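PDB 1YSJ: protein yxeP from Bacillus subtilis, which probably catalyses, as a divalent-metal-dependent M20-family hydrolase, the deacetylation of N-acetylcysteine to cysteine and acetate during S-(2-succino)cysteine breakdown. Local coordinates for residues E63-E68 / T134-N139; G190-K195 / L335-V340; R205-I210 / K310-L315. The protein carries 1 engineered substitution. All coordinates share one frame; numbering follows the deposited sequence.

How the interactions relate
The three contacts divide between two sheets of an M20-type subunit. Interactions 1 and 2 belong to the larger mixed sheet and its helices, near its two outermost strands, 68-69 and 338-341; their centres lie about 25 Å apart. Interaction 3 pairs strands 197-211 and 306-320 of the separate four-stranded antiparallel sheet, with its centre about 44 Å from that of interaction 1 and about 38 Å from that of interaction 2. Along the chain, interaction 1 closes first; interaction 2 then brackets interaction 3. This nesting is that of a domain inserted into the metal-binding one: the chain leaves after strand 191-194 and returns through helix 325-334 to strand 338-341.

Interaction 1. Residues E63-E68 / T134-N139; sequences EEEQIE and TAMLLN
Two torsions bring Asn139 and Ile67 together: CG of Asn139 stands trans to the backbone N (chi1 -175°), which carries the amide across from helix 124-139, while Ile67 sets CG1 beside its own N and extends CD1 back toward that helix (chi2 163°). The receiving turn is a Schellman motif at the end of helix 52-64, with Gln66, at positive phi, as the C-prime residue. There the chain leaves the helix and turns into the short edge strand 68-69 of the large mixed sheet.

Asn139 lies obliquely against Ile67, its amide carbon CG 3.9 Å from Ile67 CG1. Its nitrogen ND2 comes to 2.9 Å from Glu65 O, a backbone oxygen of the turn. The amide oxygen OD1 accepts a hydrogen bond from Arg142. An alanine here removes the amide, which would probably open a gap beside Ile67 CG1 and leave Arg142 without this acceptor.

Deeper in, Ile67 CD1 settles on the backbone of helix 124-139, 3.8 Å from Ala135 O and 3.9 Å from Ala135 CB. Ile67 and Ala135 also both touch Ile83, so the contact joins the turn after helix 52-64 and helix 124-139 to strand 79-84. On the outer side Glu65 bends at chi2 and runs nearly perpendicular to the selenomethionine Met136. Its carboxylate forms a salt bridge with Arg33 of helix 28-43, whose side chain Met136 also touches. What Glu65 offers to Met136 is therefore aliphatic: CG of Glu65 rests 4.1 Å from CG of Met136.

Interaction 2. Residues G190-K195 / L335-V340; sequences GTIGVK and LGYQTV
Thr191 and Val340 meet almost squarely crosswise on one face of a parallel strand pair; Ile192 and Thr339 occupy the other, where Ile192 slants across Tyr337, just before the strand. The pair closes a beta-alpha-beta connection in the large mixed sheet: strand 191-194 is followed, after a long insertion, by helix 325-334 and then by strand 338-341, outermost in the sheet.

On the first face, with OG1 of Thr191 beside the backbone N (chi1 -58°), the methyl CG2 falls anti to that N and points at the forked end of Val340, 3.8 Å from Val340 CG2. The same valine methyl reaches over the bare CA of Gly193. Gln338 shares this face, but its chain bends at chi2, and it is CB that comes near Thr191 OG1.

The opposite face is packed by Ala332 of helix 325-334, which touches Ile192, Tyr337 and Thr339. Ile192 CD1 meets Tyr337 at CB, 3.9 Å away, and Val194 CG2 approaches Thr339 CG2 obliquely at 4.1 Å. One face of the Tyr337 ring has Leu335 O, two residues earlier, over its centre, 4.0 Å above the plane.

Four backbone hydrogen bonds join the strands. Gln338 both donates to Gly190 O and accepts from Ile192 N; Val340 does likewise with Ile192 O and Val194 N. The longest of the four, Val340 N to Ile192 O at 3.2 Å, has its donor tilted 29° out of the carbonyl plane.

Interaction 3. Residues R205-I210 / K310-L315; sequences RFEIVI and KWFPYL
One face of the Phe312 ring carries Arg205 NH2, which sits 3.2 Å above the ring plane and over its centre. The guanidinium does not lie flat there: the two planes are 70° apart, so it meets the ring edge-on, with Phe312 CD1 near its own plane and 3.3 Å from Arg205 NE. The result is a cation-pi contact, Arg205 CZ lying 4.1 Å from the ring centroid. An extended chain that bends at chi3 (78°) brings the arginine head over its cross-strand neighbour. Farther round the ring, Glu207 OE2 approaches Phe312 CE1 at 4.1 Å.

Trp311 belongs to the other face of the sheet. Over one side of its indole, toward the rim, stands Arg205 O, and Phe206 CB touches CE3 obliquely at 4.0 Å. Helix 282-302 covers this face, with Met292 on Phe206 and Pro289 on Trp311.

Between the two sets of side chains the strands run antiparallel. Arg205 with Phe312 and Glu207 with Lys310 form hydrogen-bonded pairs, each with two backbone bonds, on either side of the non-hydrogen-bonded pair Phe206-Trp311. Beyond them a classic beta bulge sets Tyr314 and Leu315 both opposite Val203.

Trp264 of the second subunit makes a cation-pi contact with Arg205 and an edge-to-face contact with Tyr314, which places this strand pair at the dimer interface, in keeping with an M20 dimerisation domain. The arginine probably offers its positive charge to the rings of Phe312 and of Trp264 of the second subunit, a link between strand pairing and dimer contact.

Interaction 1. Residues E63-E68 / T134-N139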
loop_
_atom_site.group_PDB
_atom_site.type_symbol
_atom_site.label_atom_id
_atom_site.label_comp_id
_atom_site.label_asym_id
_atom_site.label_seq_id
_atom_site.Cartn_x
_atom_site.Cartn_y
_atom_site.Cartn_z
ATOM N N GLU A 63 -2.556 49.452 -15.335
ATOM C CA GLU A 63 -2.650 50.848 -14.902
ATOM C C GLU A 63 -1.762 51.777 -15.732
ATOM O O GLU A 63 -2.003 52.981 -15.784
ATOM C CB GLU A 63 -2.352 50.983 -13.403
ATOM C CG GLU A 63 -3.513 50.524 -12.522
ATOM C CD GLU A 63 -3.174 50.423 -11.036
ATOM O OE1 GLU A 63 -1.983 50.273 -10.679
ATOM O OE2 GLU A 63 -4.118 50.479 -10.220
ATOM N N GLU A 64 -0.750 51.210 -16.387
ATOM C CA GLU A 64 0.082 51.954 -17.335
ATOM C C GLU A 64 -0.758 52.492 -18.487
ATOM O O GLU A 64 -0.533 53.608 -18.957
ATOM C CB GLU A 64 1.203 51.068 -17.892
ATOM C CG GLU A 64 2.512 51.115 -17.100
ATOM C CD GLU A 64 3.468 49.983 -17.465
ATOM O OE1 GLU A 64 3.281 49.338 -18.524
ATOM O OE2 GLU A 64 4.410 49.735 -16.682
ATOM N N GLU A 65 -1.721 51.689 -18.930
ATOM C CA GLU A 65 -2.582 52.057 -20.045
ATOM C C GLU A 65 -3.967 52.506 -19.591
ATOM O O GLU A 65 -4.910 52.533 -20.381
ATOM C CB GLU A 65 -2.662 50.913 -21.063
ATOM C CG GLU A 65 -1.330 50.608 -21.769
ATOM C CD GLU A 65 -0.640 51.857 -22.325
ATOM O OE1 GLU A 65 -1.271 52.603 -23.109
ATOM O OE2 GLU A 65 0.538 52.093 -21.977
ATOM N N GLN A 66 -4.066 52.871 -18.311
ATOM C CA GLN A 66 -5.293 53.414 -17.701
ATOM C C GLN A 66 -6.509 52.491 -17.822
ATOM O O GLN A 66 -7.638 52.941 -18.040
ATOM C CB GLN A 66 -5.604 54.821 -18.234
ATOM C CG GLN A 66 -4.795 55.940 -17.575
ATOM C CD GLN A 66 -3.319 55.915 -17.939
ATOM O OE1 GLN A 66 -2.454 56.023 -17.068
ATOM N NE2 GLN A 66 -3.025 55.771 -19.229
ATOM N N ILE A 67 -6.260 51.194 -17.679
ATOM C CA ILE A 67 -7.324 50.211 -17.637
ATOM C C ILE A 67 -7.752 50.066 -16.182
ATOM O O ILE A 67 -6.917 49.793 -15.317
ATOM C CB ILE A 67 -6.866 48.858 -18.234
ATOM C CG1 ILE A 67 -6.472 49.040 -19.710
ATOM C CG2 ILE A 67 -7.959 47.788 -18.059
ATOM C CD1 ILE A 67 -5.628 47.911 -20.293
ATOM N N GLU A 68 -9.044 50.274 -15.920
ATOM C CA GLU A 68 -9.587 50.194 -14.564
ATOM C C GLU A 68 -9.381 48.812 -13.952
ATOM O O GLU A 68 -9.671 47.789 -14.573
ATOM C CB GLU A 68 -11.074 50.580 -14.526
ATOM C CG GLU A 68 -11.804 50.125 -13.250
ATOM C CD GLU A 68 -13.055 50.930 -12.916
ATOM O OE1 GLU A 68 -13.726 51.446 -13.839
ATOM O OE2 GLU A 68 -13.375 51.032 -11.712
ATOM N N THR A 134 -4.820 41.776 -25.133
ATOM C CA THR A 134 -6.235 41.933 -25.471
ATOM C C THR A 134 -6.828 43.176 -24.813
ATOM O O THR A 134 -7.493 43.979 -25.475
ATOM C CB THR A 134 -7.050 40.685 -25.063
ATOM O OG1 THR A 134 -6.550 39.543 -25.760
ATOM C CG2 THR A 134 -8.531 40.855 -25.403
ATOM N N ALA A 135 -6.571 43.333 -23.515
ATOM C CA ALA A 135 -7.067 44.478 -22.755
ATOM C C ALA A 135 -6.534 45.792 -23.325
ATOM O O ALA A 135 -7.281 46.762 -23.465
ATOM C CB ALA A 135 -6.716 44.335 -21.280
HETATM N N MSE A 136 -5.251 45.803 -23.681
HETATM C CA MSE A 136 -4.615 46.982 -24.268
HETATM C C MSE A 136 -5.200 47.363 -25.627
HETATM O O MSE A 136 -5.404 48.545 -25.902
HETATM C CB MSE A 136 -3.100 46.792 -24.358
HETATM C CG MSE A 136 -2.416 46.857 -23.003
HETATM SE SE MSE A 136 -0.503 46.496 -23.054
HETATM C CE MSE A 136 -0.123 46.632 -21.133
ATOM N N LEU A 137 -5.473 46.362 -26.464
ATOM C CA LEU A 137 -6.090 46.587 -27.774
ATOM C C LEU A 137 -7.533 47.063 -27.643
ATOM O O LEU A 137 -7.981 47.922 -28.402
ATOM C CB LEU A 137 -6.059 45.314 -28.630
ATOM C CG LEU A 137 -4.732 44.685 -29.068
ATOM C CD1 LEU A 137 -5.014 43.365 -29.757
ATOM C CD2 LEU A 137 -3.918 45.605 -29.977
ATOM N N LEU A 138 -8.260 46.490 -26.686
ATOM C CA LEU A 138 -9.665 46.832 -26.487
ATOM C C LEU A 138 -9.819 48.190 -25.821
ATOM O O LEU A 138 -10.837 48.863 -26.001
ATOM C CB LEU A 138 -10.387 45.748 -25.685
ATOM C CG LEU A 138 -10.786 44.479 -26.447
ATOM C CD1 LEU A 138 -11.374 43.441 -25.493
ATOM C CD2 LEU A 138 -11.767 44.793 -27.563
ATOM N N ASN A 139 -8.799 48.581 -25.059
ATOM C CA ASN A 139 -8.715 49.904 -24.441
ATOM C C ASN A 139 -8.761 51.045 -25.465
ATOM O O ASN A 139 -9.196 52.153 -25.147
ATOM C CB ASN A 139 -7.441 49.995 -23.589
ATOM C CG ASN A 139 -7.335 51.298 -22.818
ATOM O OD1 ASN A 139 -8.274 51.709 -22.134
ATOM N ND2 ASN A 139 -6.179 51.954 -22.919
#

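Interaction 2. Residues G190-K195 / L335-V340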
loop_
_atom_site.group_PDB
_atom_site.type_symbol
_atom_site.label_atom_id
_atom_site.label_comp_id
_atom_site.label_asym_id
_atom_site.label_seq_id
_atom_site.Cartn_x
_atom_site.Cartn_y
_atom_site.Cartn_z
ATOM N N GLY A 190 -1.119 30.720 -35.344
ATOM C CA GLY A 190 -2.158 31.250 -36.221
ATOM C C GLY A 190 -3.396 30.371 -36.257
ATOM O O GLY A 190 -4.379 30.702 -36.924
ATOM N N THR A 191 -3.344 29.253 -35.537
ATOM C CA THR A 191 -4.438 28.290 -35.495
ATOM C C THR A 191 -5.110 28.243 -34.118
ATOM O O THR A 191 -4.441 28.144 -33.089
ATOM C CB THR A 191 -3.961 26.883 -35.918
ATOM O OG1 THR A 191 -3.417 26.945 -37.243
ATOM C CG2 THR A 191 -5.113 25.886 -35.907
ATOM N N ILE A 192 -6.440 28.321 -34.129
ATOM C CA ILE A 192 -7.274 28.274 -32.930
ATOM C C ILE A 192 -8.138 27.001 -32.977
ATOM O O ILE A 192 -8.806 26.731 -33.979
ATOM C CB ILE A 192 -8.160 29.559 -32.810
ATOM C CG1 ILE A 192 -7.295 30.809 -32.583
ATOM C CG2 ILE A 192 -9.166 29.451 -31.668
ATOM C CD1 ILE A 192 -6.944 31.590 -33.835
ATOM N N GLY A 193 -8.099 26.214 -31.903
ATOM C CA GLY A 193 -8.858 24.962 -31.814
ATOM C C GLY A 193 -10.263 25.188 -31.289
ATOM O O GLY A 193 -10.442 25.708 -30.189
ATOM N N VAL A 194 -11.258 24.779 -32.073
ATOM C CA VAL A 194 -12.653 25.136 -31.818
ATOM C C VAL A 194 -13.608 23.933 -31.886
ATOM O O VAL A 194 -13.669 23.238 -32.903
ATOM C CB VAL A 194 -13.121 26.249 -32.819
ATOM C CG1 VAL A 194 -14.619 26.475 -32.738
ATOM C CG2 VAL A 194 -12.382 27.562 -32.565
ATOM N N LYS A 195 -14.347 23.699 -30.799
ATOM C CA LYS A 195 -15.466 22.741 -30.800
ATOM C C LYS A 195 -16.554 23.116 -29.785
ATOM O O LYS A 195 -16.261 23.719 -28.750
ATOM C CB LYS A 195 -14.980 21.300 -30.562
ATOM C CG LYS A 195 -14.697 20.940 -29.100
ATOM C CD LYS A 195 -14.217 19.492 -28.930
ATOM C CE LYS A 195 -15.280 18.458 -29.314
ATOM N NZ LYS A 195 -16.503 18.527 -28.465
ATOM N N LEU A 335 -9.402 38.035 -38.907
ATOM C CA LEU A 335 -7.985 38.348 -38.732
ATOM C C LEU A 335 -7.068 37.500 -39.620
ATOM O O LEU A 335 -5.840 37.619 -39.556
ATOM C CB LEU A 335 -7.595 38.216 -37.256
ATOM C CG LEU A 335 -8.450 39.021 -36.269
ATOM C CD1 LEU A 335 -8.278 38.498 -34.860
ATOM C CD2 LEU A 335 -8.148 40.517 -36.337
ATOM N N GLY A 336 -7.670 36.655 -40.453
ATOM C CA GLY A 336 -6.914 35.780 -41.342
ATOM C C GLY A 336 -6.191 34.654 -40.625
ATOM O O GLY A 336 -5.174 34.152 -41.106
ATOM N N TYR A 337 -6.712 34.259 -39.471
ATOM C CA TYR A 337 -6.189 33.103 -38.751
ATOM C C TYR A 337 -7.018 31.873 -39.097
ATOM O O TYR A 337 -8.106 31.988 -39.668
ATOM C CB TYR A 337 -6.172 33.354 -37.235
ATOM C CG TYR A 337 -5.246 34.473 -36.808
ATOM C CD1 TYR A 337 -5.629 35.381 -35.816
ATOM C CD2 TYR A 337 -3.987 34.632 -37.402
ATOM C CE1 TYR A 337 -4.780 36.420 -35.420
ATOM C CE2 TYR A 337 -3.134 35.663 -37.021
ATOM C CZ TYR A 337 -3.534 36.554 -36.030
ATOM O OH TYR A 337 -2.686 37.570 -35.648
ATOM N N GLN A 338 -6.495 30.697 -38.765
ATOM C CA GLN A 338 -7.170 29.448 -39.097
ATOM C C GLN A 338 -7.794 28.778 -37.879
ATOM O O GLN A 338 -7.344 28.970 -36.744
ATOM C CB GLN A 338 -6.214 28.488 -39.816
ATOM C CG GLN A 338 -5.834 28.927 -41.229
ATOM C CD GLN A 338 -7.015 28.961 -42.199
ATOM O OE1 GLN A 338 -7.937 28.143 -42.112
ATOM N NE2 GLN A 338 -6.984 29.906 -43.134
ATOM N N THR A 339 -8.852 28.011 -38.126
ATOM C CA THR A 339 -9.466 27.185 -37.093
ATOM C C THR A 339 -9.425 25.716 -37.487
ATOM O O THR A 339 -9.507 25.375 -38.669
ATOM C CB THR A 339 -10.929 27.591 -36.797
ATOM O OG1 THR A 339 -11.679 27.628 -38.015
ATOM C CG2 THR A 339 -10.990 28.954 -36.115
ATOM N N VAL A 340 -9.274 24.856 -36.486
ATOM C CA VAL A 340 -9.398 23.411 -36.666
ATOM C C VAL A 340 -10.403 22.877 -35.648
ATOM O O VAL A 340 -10.719 23.560 -34.667
ATOM C CB VAL A 340 -8.037 22.671 -36.524
ATOM C CG1 VAL A 340 -7.081 23.065 -37.652
ATOM C CG2 VAL A 340 -7.408 22.918 -35.156
#

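Interaction 3. Residues R205-I210 / K310-L315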
loop_
_atom_site.group_PDB
_atom_site.type_symbol
_atom_site.label_atom_id
_atom_site.label_comp_id
_atom_site.label_asym_id
_atom_site.label_seq_id
_atom_site.Cartn_x
_atom_site.Cartn_y
_atom_site.Cartn_z
ATOM N N ARG A 205 -12.204 12.223 -7.617
ATOM C CA ARG A 205 -11.421 11.340 -6.768
ATOM C C ARG A 205 -12.339 10.293 -6.148
ATOM O O ARG A 205 -13.479 10.592 -5.795
ATOM C CB ARG A 205 -10.733 12.163 -5.672
ATOM C CG ARG A 205 -9.620 11.445 -4.925
ATOM C CD ARG A 205 -9.036 12.319 -3.822
ATOM N NE ARG A 205 -9.891 12.364 -2.638
ATOM C CZ ARG A 205 -9.701 13.171 -1.598
ATOM N NH1 ARG A 205 -8.677 14.017 -1.577
ATOM N NH2 ARG A 205 -10.541 13.135 -0.573
ATOM N N PHE A 206 -11.844 9.064 -6.032
ATOM C CA PHE A 206 -12.564 8.017 -5.303
ATOM C C PHE A 206 -11.638 7.265 -4.353
ATOM O O PHE A 206 -10.435 7.200 -4.582
ATOM C CB PHE A 206 -13.269 7.043 -6.259
ATOM C CG PHE A 206 -12.336 6.110 -6.986
ATOM C CD1 PHE A 206 -11.843 6.439 -8.242
ATOM C CD2 PHE A 206 -11.964 4.889 -6.419
ATOM C CE1 PHE A 206 -10.986 5.576 -8.919
ATOM C CE2 PHE A 206 -11.104 4.027 -7.085
ATOM C CZ PHE A 206 -10.614 4.374 -8.341
ATOM N N GLU A 207 -12.217 6.705 -3.293
ATOM C CA GLU A 207 -11.497 5.883 -2.330
ATOM C C GLU A 207 -12.344 4.666 -1.959
ATOM O O GLU A 207 -13.528 4.797 -1.645
ATOM C CB GLU A 207 -11.165 6.701 -1.076
ATOM C CG GLU A 207 -10.439 5.917 0.027
ATOM C CD GLU A 207 -10.308 6.695 1.334
ATOM O OE1 GLU A 207 -10.117 6.046 2.389
ATOM O OE2 GLU A 207 -10.397 7.946 1.308
ATOM N N ILE A 208 -11.737 3.484 -2.010
ATOM C CA ILE A 208 -12.410 2.256 -1.580
ATOM C C ILE A 208 -11.632 1.555 -0.475
ATOM O O ILE A 208 -10.447 1.259 -0.635
ATOM C CB ILE A 208 -12.661 1.265 -2.745
ATOM C CG1 ILE A 208 -13.312 1.977 -3.930
ATOM C CG2 ILE A 208 -13.539 0.108 -2.273
ATOM C CD1 ILE A 208 -13.477 1.117 -5.157
ATOM N N VAL A 209 -12.310 1.308 0.643
ATOM C CA VAL A 209 -11.757 0.540 1.759
ATOM C C VAL A 209 -12.450 -0.823 1.821
ATOM O O VAL A 209 -13.682 -0.898 1.874
ATOM C CB VAL A 209 -11.921 1.290 3.117
ATOM C CG1 VAL A 209 -11.394 0.447 4.277
ATOM C CG2 VAL A 209 -11.213 2.645 3.085
ATOM N N ILE A 210 -11.647 -1.887 1.800
ATOM C CA ILE A 210 -12.140 -3.268 1.885
ATOM C C ILE A 210 -11.746 -3.905 3.216
ATOM O O ILE A 210 -10.563 -4.150 3.467
ATOM C CB ILE A 210 -11.576 -4.166 0.737
ATOM C CG1 ILE A 210 -11.766 -3.516 -0.642
ATOM C CG2 ILE A 210 -12.180 -5.578 0.799
ATOM C CD1 ILE A 210 -13.216 -3.362 -1.079
ATOM N N LYS A 310 -16.054 5.873 -1.285
ATOM C CA LYS A 310 -16.112 7.317 -1.074
ATOM C C LYS A 310 -15.838 8.065 -2.373
ATOM O O LYS A 310 -14.955 7.689 -3.141
ATOM C CB LYS A 310 -15.127 7.750 0.011
ATOM C CG LYS A 310 -15.539 7.366 1.421
ATOM C CD LYS A 310 -14.732 8.135 2.455
ATOM C CE LYS A 310 -15.068 7.680 3.866
ATOM N NZ LYS A 310 -14.414 8.535 4.898
ATOM N N TRP A 311 -16.606 9.125 -2.605
ATOM C CA TRP A 311 -16.547 9.889 -3.849
ATOM C C TRP A 311 -16.279 11.360 -3.545
ATOM O O TRP A 311 -16.994 11.974 -2.747
ATOM C CB TRP A 311 -17.867 9.721 -4.600
ATOM C CG TRP A 311 -17.949 10.385 -5.945
ATOM C CD1 TRP A 311 -18.573 11.568 -6.241
ATOM C CD2 TRP A 311 -17.424 9.890 -7.182
ATOM N NE1 TRP A 311 -18.457 11.844 -7.583
ATOM C CE2 TRP A 311 -17.759 10.831 -8.185
ATOM C CE3 TRP A 311 -16.698 8.745 -7.540
ATOM C CZ2 TRP A 311 -17.394 10.662 -9.528
ATOM C CZ3 TRP A 311 -16.332 8.577 -8.876
ATOM C CH2 TRP A 311 -16.682 9.535 -9.854
ATOM N N PHE A 312 -15.247 11.918 -4.173
ATOM C CA PHE A 312 -14.858 13.314 -3.936
ATOM C C PHE A 312 -14.738 14.102 -5.239
ATOM O O PHE A 312 -13.710 14.024 -5.918
ATOM C CB PHE A 312 -13.543 13.399 -3.149
ATOM C CG PHE A 312 -13.510 12.538 -1.919
ATOM C CD1 PHE A 312 -12.943 11.266 -1.962
ATOM C CD2 PHE A 312 -14.038 12.998 -0.717
ATOM C CE1 PHE A 312 -12.902 10.468 -0.829
ATOM C CE2 PHE A 312 -14.004 12.204 0.424
ATOM C CZ PHE A 312 -13.435 10.935 0.367
ATOM N N PRO A 313 -15.794 14.860 -5.594
ATOM C CA PRO A 313 -15.785 15.675 -6.808
ATOM C C PRO A 313 -14.665 16.715 -6.813
ATOM O O PRO A 313 -14.429 17.393 -5.805
ATOM C CB PRO A 313 -17.159 16.356 -6.789
ATOM C CG PRO A 313 -18.005 15.475 -5.935
ATOM C CD PRO A 313 -17.074 14.976 -4.874
ATOM N N TYR A 314 -13.981 16.814 -7.949
ATOM C CA TYR A 314 -12.840 17.702 -8.113
ATOM C C TYR A 314 -13.152 18.729 -9.206
ATOM O O TYR A 314 -13.212 19.930 -8.931
ATOM C CB TYR A 314 -11.594 16.863 -8.434
ATOM C CG TYR A 314 -10.272 17.601 -8.516
ATOM C CD1 TYR A 314 -9.657 18.112 -7.375
ATOM C CD2 TYR A 314 -9.614 17.746 -9.739
ATOM C CE1 TYR A 314 -8.429 18.776 -7.454
ATOM C CE2 TYR A 314 -8.393 18.406 -9.833
ATOM C CZ TYR A 314 -7.804 18.911 -8.690
ATOM O OH TYR A 314 -6.595 19.559 -8.789
ATOM N N LEU A 315 -13.385 18.253 -10.430
ATOM C CA LEU A 315 -13.700 19.130 -11.561
ATOM C C LEU A 315 -14.780 18.575 -12.494
ATOM O O LEU A 315 -14.718 17.408 -12.888
ATOM C CB LEU A 315 -12.442 19.429 -12.382
ATOM C CG LEU A 315 -11.359 20.354 -11.819
ATOM C CD1 LEU A 315 -10.191 20.429 -12.788
ATOM C CD2 LEU A 315 -11.897 21.751 -11.520
#